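Local coordinates for alkane monooxygenase (Geobacillus thermodenitrificans, PDB 3B9O), which belongs to the luciferase-like monooxygenase family and binds flavin mononucleotide in a TIM-barrel fold, at residues A[130-135]-A[162-167]; A[168-173]-A[199-204]. All blocks are in the same frame, centred on the assembly; numbering follows the deposited sequence.

Interaction 1: A[130-135]-A[162-167]. With FMN (flavin mononucleotide), chain C.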
loop_
_atom_site.group_PDB
_atom_site.type_symbol
_atom_site.label_atom_id
_atom_site.label_comp_id
_atom_site.label_asym_id
_atom_site.label_seq_id
_atom_site.Cartn_x
_atom_site.Cartn_y
_atom_site.Cartn_z
ATOM N N ILE A 130 -5.005 -3.306 -11.089
ATOM C CA ILE A 130 -5.459 -2.945 -9.749
ATOM C C ILE A 130 -4.915 -3.915 -8.648
ATOM O O ILE A 130 -4.775 -5.139 -8.864
ATOM C CB ILE A 130 -7.035 -2.811 -9.678
ATOM C CG1 ILE A 130 -7.487 -1.999 -8.457
ATOM C CG2 ILE A 130 -7.751 -4.192 -9.668
ATOM C CD1 ILE A 130 -7.095 -0.498 -8.492
ATOM N N ALA A 131 -4.633 -3.336 -7.477
ATOM C CA ALA A 131 -4.174 -4.081 -6.326
ATOM C C ALA A 131 -4.884 -3.509 -5.114
ATOM O O ALA A 131 -5.307 -2.344 -5.124
ATOM C CB ALA A 131 -2.664 -3.947 -6.180
ATOM N N TRP A 132 -5.057 -4.359 -4.109
ATOM C CA TRP A 132 -5.704 -3.968 -2.880
ATOM C C TRP A 132 -4.793 -4.211 -1.693
ATOM O O TRP A 132 -4.394 -5.352 -1.406
ATOM C CB TRP A 132 -7.062 -4.704 -2.749
ATOM C CG TRP A 132 -7.769 -4.542 -1.429
ATOM C CD1 TRP A 132 -7.659 -3.490 -0.532
ATOM C CD2 TRP A 132 -8.720 -5.465 -0.857
ATOM N NE1 TRP A 132 -8.477 -3.735 0.577
ATOM C CE2 TRP A 132 -9.133 -4.927 0.406
ATOM C CE3 TRP A 132 -9.237 -6.708 -1.275
ATOM C CZ2 TRP A 132 -10.064 -5.593 1.253
ATOM C CZ3 TRP A 132 -10.168 -7.361 -0.448
ATOM C CH2 TRP A 132 -10.590 -6.782 0.787
ATOM N N ASN A 133 -4.475 -3.120 -1.006
ATOM C CA ASN A 133 -3.793 -3.192 0.289
ATOM C C ASN A 133 -4.801 -3.395 1.419
ATOM O O ASN A 133 -5.517 -2.478 1.824
ATOM C CB ASN A 133 -2.873 -1.995 0.529
ATOM C CG ASN A 133 -2.133 -2.079 1.887
ATOM O OD1 ASN A 133 -1.643 -3.143 2.277
ATOM N ND2 ASN A 133 -2.060 -0.967 2.600
ATOM N N VAL A 134 -4.860 -4.641 1.882
ATOM C CA VAL A 134 -5.805 -5.096 2.900
ATOM C C VAL A 134 -5.308 -4.655 4.257
ATOM O O VAL A 134 -4.209 -4.987 4.668
ATOM C CB VAL A 134 -5.964 -6.620 2.903
ATOM C CG1 VAL A 134 -7.012 -7.039 3.976
ATOM C CG2 VAL A 134 -6.397 -7.083 1.552
ATOM N N VAL A 135 -6.152 -3.894 4.936
ATOM C CA VAL A 135 -5.808 -3.241 6.179
ATOM C C VAL A 135 -6.964 -3.485 7.188
ATOM O O VAL A 135 -8.086 -3.771 6.770
ATOM C CB VAL A 135 -5.581 -1.737 5.828
ATOM C CG1 VAL A 135 -6.273 -0.805 6.758
ATOM C CG2 VAL A 135 -4.095 -1.459 5.588
ATOM N N ASP A 162 -10.116 -12.009 7.601
ATOM C CA ASP A 162 -10.096 -13.333 7.021
ATOM C C ASP A 162 -11.400 -13.637 6.276
ATOM O O ASP A 162 -11.376 -14.039 5.110
ATOM C CB ASP A 162 -9.877 -14.409 8.100
ATOM C CG ASP A 162 -8.420 -14.614 8.442
ATOM O OD1 ASP A 162 -8.121 -14.814 9.641
ATOM O OD2 ASP A 162 -7.556 -14.614 7.531
ATOM N N GLU A 163 -12.532 -13.405 6.947
ATOM C CA GLU A 163 -13.832 -13.776 6.381
ATOM C C GLU A 163 -14.212 -12.781 5.260
ATOM O O GLU A 163 -14.845 -13.166 4.293
ATOM C CB GLU A 163 -14.927 -13.760 7.452
ATOM C CG GLU A 163 -16.161 -14.535 7.019
ATOM C CD GLU A 163 -17.322 -14.403 7.965
ATOM O OE1 GLU A 163 -17.135 -14.320 9.201
ATOM O OE2 GLU A 163 -18.432 -14.366 7.467
ATOM N N TYR A 164 -13.810 -11.514 5.423
ATOM C CA TYR A 164 -14.023 -10.481 4.416
ATOM C C TYR A 164 -13.369 -10.938 3.081
ATOM O O TYR A 164 -13.996 -10.900 2.011
ATOM C CB TYR A 164 -13.398 -9.161 4.923
ATOM C CG TYR A 164 -13.891 -7.923 4.207
ATOM C CD1 TYR A 164 -14.699 -6.991 4.875
ATOM C CD2 TYR A 164 -13.571 -7.695 2.850
ATOM C CE1 TYR A 164 -15.180 -5.849 4.258
ATOM C CE2 TYR A 164 -14.070 -6.529 2.190
ATOM C CZ TYR A 164 -14.866 -5.623 2.909
ATOM O OH TYR A 164 -15.358 -4.509 2.263
ATOM N N LEU A 165 -12.105 -11.325 3.163
ATOM C CA LEU A 165 -11.382 -11.895 2.010
ATOM C C LEU A 165 -12.029 -13.191 1.493
ATOM O O LEU A 165 -12.117 -13.390 0.290
ATOM C CB LEU A 165 -9.900 -12.075 2.333
ATOM C CG LEU A 165 -9.003 -10.831 2.140
ATOM C CD1 LEU A 165 -7.617 -11.253 2.501
ATOM C CD2 LEU A 165 -9.012 -10.342 0.690
ATOM N N GLU A 166 -12.498 -14.059 2.401
ATOM C CA GLU A 166 -13.199 -15.307 2.021
ATOM C C GLU A 166 -14.331 -14.941 1.054
ATOM O O GLU A 166 -14.465 -15.541 -0.023
ATOM C CB GLU A 166 -13.781 -16.027 3.277
ATOM C CG GLU A 166 -14.174 -17.516 3.050
ATOM C CD GLU A 166 -14.961 -18.260 4.224
ATOM O OE1 GLU A 166 -15.489 -19.376 3.899
ATOM O OE2 GLU A 166 -15.072 -17.773 5.416
ATOM N N VAL A 167 -15.127 -13.949 1.465
ATOM C CA VAL A 167 -16.301 -13.451 0.695
ATOM C C VAL A 167 -15.887 -12.895 -0.660
ATOM O O VAL A 167 -16.461 -13.277 -1.688
ATOM C CB VAL A 167 -17.108 -12.351 1.485
ATOM C CG1 VAL A 167 -18.198 -11.745 0.630
ATOM C CG2 VAL A 167 -17.705 -12.939 2.810
HETATM N N1 FMN C . -2.943 1.479 8.221
HETATM C C2 FMN C . -3.901 2.203 7.597
HETATM O O2 FMN C . -5.030 2.308 8.159
HETATM N N3 FMN C . -3.601 2.783 6.389
HETATM C C4 FMN C . -2.367 2.636 5.808
HETATM O O4 FMN C . -2.121 3.165 4.703
HETATM C C4A FMN C . -1.375 1.879 6.449
HETATM N N5 FMN C . -0.127 1.686 5.924
HETATM C C5A FMN C . 0.802 0.948 6.611
HETATM C C6 FMN C . 2.101 0.738 6.107
HETATM C C7 FMN C . 3.037 -0.034 6.822
HETATM C C7M FMN C . 4.438 -0.266 6.297
HETATM C C8 FMN C . 2.679 -0.604 8.035
HETATM C C8M FMN C . 3.675 -1.432 8.815
HETATM C C9 FMN C . 1.393 -0.401 8.551
HETATM C C9A FMN C . 0.451 0.373 7.851
HETATM N N10 FMN C . -0.795 0.567 8.356
HETATM C C10 FMN C . -1.701 1.309 7.685
HETATM C "C1'" FMN C . -1.208 -0.019 9.649
HETATM C "C2'" FMN C . -1.981 -1.326 9.400
HETATM O "O2'" FMN C . -2.134 -1.573 8.002
HETATM C "C3'" FMN C . -3.375 -1.406 10.046
HETATM O "O3'" FMN C . -4.173 -0.223 9.821
HETATM C "C4'" FMN C . -3.335 -1.865 11.520
HETATM O "O4'" FMN C . -4.057 -0.975 12.377
HETATM C "C5'" FMN C . -1.928 -2.046 12.100
HETATM O "O5'" FMN C . -1.604 -3.408 11.850
HETATM P P FMN C . -0.655 -4.280 12.809
HETATM O O1P FMN C . -1.055 -3.873 14.218
HETATM O O2P FMN C . -0.999 -5.685 12.413
HETATM O O3P FMN C . 0.766 -3.836 12.515
#
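Strand 130-135, which carries Trp-132 and Val-134 toward Leu-165 and Tyr-164, and helix segment 162-167 run roughly antiparallel; their axes approach to 10.6 Å at an angle of 147°. No hydrogen bond joins the two; the contact is apolar. A chi1 of 172°, with CG anti to the backbone N, swings the indole of Trp-132 off the strand and brings its benzo end to the helix. Trp-132 CH2 lies 3.7 Å from Tyr-164 CD2, which sits at the indole edge, near its plane. The two ring planes are turned 60° against each other. CZ3 of Trp-132 is 3.4 Å from Leu-165 CD2, a close fit. Val-134 CG2 lies over the centre of the Trp-132 ring and is 4.3 Å from Leu-165 CD2. The polar ends of the rings are satisfied elsewhere: Trp-132 NE1 bonds to Phe-105 O and Tyr-164 OH to Glu-110 O. At the strand's end, Val-135 lines the flavin mononucleotide pocket, its CG2 3.1 Å from O2' of the ligand. The strand lies between the parallel strands 100-106 and 223-227 of the barrel. Around the contact, helix 112-125 meets Tyr-164 through Pro-112 and His-115, while Phe-236 of helix 231-240 touches Val-134 and Leu-165.

Interaction 2: A[168-173]-A[199-204]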
loop_
_atom_site.group_PDB
_atom_site.type_symbol
_atom_site.label_atom_id
_atom_site.label_comp_id
_atom_site.label_asym_id
_atom_site.label_seq_id
_atom_site.Cartn_x
_atom_site.Cartn_y
_atom_site.Cartn_z
ATOM N N CYS A 168 -14.868 -12.022 -0.659
ATOM C CA CYS A 168 -14.358 -11.434 -1.904
ATOM C C CYS A 168 -13.803 -12.503 -2.830
ATOM O O CYS A 168 -14.163 -12.559 -4.025
ATOM C CB CYS A 168 -13.326 -10.323 -1.587
ATOM S SG CYS A 168 -14.146 -8.912 -0.806
ATOM N N TYR A 169 -12.981 -13.412 -2.289
ATOM C CA TYR A 169 -12.466 -14.534 -3.121
ATOM C C TYR A 169 -13.603 -15.345 -3.765
ATOM O O TYR A 169 -13.546 -15.644 -4.957
ATOM C CB TYR A 169 -11.603 -15.529 -2.316
ATOM C CG TYR A 169 -10.316 -15.012 -1.701
ATOM C CD1 TYR A 169 -9.826 -15.595 -0.527
ATOM C CD2 TYR A 169 -9.583 -13.948 -2.280
ATOM C CE1 TYR A 169 -8.643 -15.172 0.068
ATOM C CE2 TYR A 169 -8.369 -13.506 -1.691
ATOM C CZ TYR A 169 -7.927 -14.123 -0.507
ATOM O OH TYR A 169 -6.756 -13.721 0.078
ATOM N N LYS A 170 -14.638 -15.713 -2.986
ATOM C CA LYS A 170 -15.785 -16.458 -3.573
ATOM C C LYS A 170 -16.463 -15.688 -4.709
ATOM O O LYS A 170 -16.687 -16.232 -5.766
ATOM C CB LYS A 170 -16.809 -16.819 -2.513
ATOM C CG LYS A 170 -16.306 -17.902 -1.519
ATOM C CD LYS A 170 -17.204 -17.917 -0.270
ATOM C CE LYS A 170 -16.613 -18.944 0.691
ATOM N NZ LYS A 170 -17.559 -19.300 1.749
ATOM N N LEU A 171 -16.768 -14.421 -4.476
ATOM C CA LEU A 171 -17.307 -13.530 -5.530
ATOM C C LEU A 171 -16.432 -13.425 -6.787
ATOM O O LEU A 171 -16.883 -13.604 -7.928
ATOM C CB LEU A 171 -17.604 -12.125 -4.934
ATOM C CG LEU A 171 -18.666 -12.080 -3.817
ATOM C CD1 LEU A 171 -18.712 -10.717 -3.140
ATOM C CD2 LEU A 171 -20.088 -12.492 -4.366
ATOM N N TRP A 172 -15.159 -13.153 -6.569
ATOM C CA TRP A 172 -14.240 -12.887 -7.657
ATOM C C TRP A 172 -13.808 -14.097 -8.476
ATOM O O TRP A 172 -13.587 -13.961 -9.661
ATOM C CB TRP A 172 -12.988 -12.202 -7.111
ATOM C CG TRP A 172 -13.209 -10.795 -6.641
ATOM C CD1 TRP A 172 -14.085 -9.891 -7.160
ATOM C CD2 TRP A 172 -12.455 -10.102 -5.635
ATOM N NE1 TRP A 172 -13.964 -8.687 -6.501
ATOM C CE2 TRP A 172 -12.956 -8.777 -5.578
ATOM C CE3 TRP A 172 -11.413 -10.478 -4.755
ATOM C CZ2 TRP A 172 -12.482 -7.834 -4.651
ATOM C CZ3 TRP A 172 -10.927 -9.550 -3.848
ATOM C CH2 TRP A 172 -11.459 -8.227 -3.804
ATOM N N GLU A 173 -13.671 -15.251 -7.815
ATOM C CA GLU A 173 -13.069 -16.452 -8.385
ATOM C C GLU A 173 -14.100 -17.516 -8.683
ATOM O O GLU A 173 -13.933 -18.289 -9.615
ATOM C CB GLU A 173 -12.051 -17.082 -7.419
ATOM C CG GLU A 173 -10.831 -16.190 -7.038
ATOM C CD GLU A 173 -9.894 -15.979 -8.219
ATOM O OE1 GLU A 173 -9.270 -14.910 -8.276
ATOM O OE2 GLU A 173 -9.787 -16.879 -9.070
ATOM N N ILE A 199 -22.892 -17.899 -4.216
ATOM C CA ILE A 199 -21.722 -18.350 -3.443
ATOM C C ILE A 199 -22.134 -18.975 -2.112
ATOM O O ILE A 199 -21.363 -19.724 -1.518
ATOM C CB ILE A 199 -20.660 -17.219 -3.192
ATOM C CG1 ILE A 199 -21.273 -16.071 -2.362
ATOM C CG2 ILE A 199 -20.034 -16.783 -4.536
ATOM C CD1 ILE A 199 -20.258 -15.083 -1.709
ATOM N N ASN A 200 -23.340 -18.660 -1.650
ATOM C CA ASN A 200 -23.859 -19.222 -0.403
ATOM C C ASN A 200 -22.864 -19.183 0.727
ATOM O O ASN A 200 -22.557 -20.222 1.375
ATOM C CB ASN A 200 -24.374 -20.642 -0.625
ATOM C CG ASN A 200 -25.451 -20.682 -1.661
ATOM O OD1 ASN A 200 -25.327 -21.374 -2.657
ATOM N ND2 ASN A 200 -26.494 -19.874 -1.466
ATOM N N HIS A 201 -22.353 -17.979 0.962
ATOM C CA HIS A 201 -21.439 -17.766 2.052
ATOM C C HIS A 201 -22.199 -17.536 3.348
ATOM O O HIS A 201 -23.157 -16.785 3.418
ATOM C CB HIS A 201 -20.479 -16.589 1.793
ATOM C CG HIS A 201 -19.668 -16.225 2.995
ATOM N ND1 HIS A 201 -18.401 -16.713 3.202
ATOM C CD2 HIS A 201 -19.969 -15.486 4.085
ATOM C CE1 HIS A 201 -17.950 -16.282 4.368
ATOM N NE2 HIS A 201 -18.879 -15.526 4.917
ATOM N N SER A 202 -21.690 -18.164 4.392
ATOM C CA SER A 202 -22.316 -18.128 5.681
ATOM C C SER A 202 -21.178 -18.219 6.683
ATOM O O SER A 202 -20.465 -19.211 6.704
ATOM C CB SER A 202 -23.259 -19.349 5.771
ATOM O OG SER A 202 -24.347 -19.031 6.614
ATOM N N GLY A 203 -20.972 -17.192 7.493
ATOM C CA GLY A 203 -19.911 -17.252 8.483
ATOM C C GLY A 203 -20.288 -16.428 9.680
ATOM O O GLY A 203 -21.426 -15.962 9.776
ATOM N N LYS A 204 -19.324 -16.197 10.565
ATOM C CA LYS A 204 -19.550 -15.437 11.775
ATOM C C LYS A 204 -19.945 -13.973 11.538
ATOM O O LYS A 204 -20.825 -13.436 12.237
ATOM C CB LYS A 204 -18.307 -15.505 12.649
ATOM C CG LYS A 204 -18.263 -14.554 13.828
ATOM C CD LYS A 204 -17.080 -14.896 14.711
ATOM C CE LYS A 204 -17.218 -14.251 16.069
ATOM N NZ LYS A 204 -15.941 -14.459 16.771
HETATM O O HOH W 1 -19.664 -20.697 0.292
#
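Lys-170 sets its CB against Ile-199, and its outer chain runs on to His-201, where CD and CE lie near ND1. Lys-170 CB is 3.8 Å from Ile-199 CG2. Beyond CG the chain is extended, which carries the ammonium group along to the imidazole. The lysine and histidine side chains cross at about a right angle. Lys-170 NZ donates a hydrogen bond of 3.1 Å to His-201 ND1, approaching near the ring edge but tilted 21° out of the ring plane. Since ND1 accepts, the ring proton probably sits on NE2, which bonds to Glu-163 OE2, about two turns before Lys-170 on helix 154-174. The imidazole is thus held at both nitrogens, which should restrict rotation of the ring. Lys-170 NZ also forms a salt bridge with Glu-166 and gives a hydrogen bond of 2.9 Å to water 1. That water in turn donates to Ile-199 O at 2.7 Å, so it bridges the lysine to the backbone of 199-204. Ile-199 packs on the helix with both branches. Ile-199 CG2 rests 3.6 Å from Lys-170 O, and Ile-199 CD1 lies 3.7 Å from Leu-171 CD2. The Leu-171 and Ile-199 side chains cross obliquely, while Leu-171 also touches Ala-116 of helix 112-125. Strand 201-202, which carries His-201, pairs antiparallel with strand 207-208. The arrangement is that of a small two-stranded antiparallel sheet laid against an outer helix of a TIM barrel, within an excursion between barrel strands 130-135 and 223-227.

How the interactions relate
Interactions 1 and 2 share helix 154-174, and their centres are about 12 Å apart. Interaction 1 uses the middle of the helix and interaction 2 the part that follows toward its C-terminal end. They come in series along the chain: interaction 1 closes before interaction 2 opens. The centre of interaction 1 is about 12 Å from the centre of the chain and that of interaction 2 about 24 Å. The helix therefore joins the flavin-bearing parallel barrel sheet to the outlying segment 199-204. The contacts also meet directly, since Glu-163 and Glu-166 of segment 162-167 both reach segment 199-204.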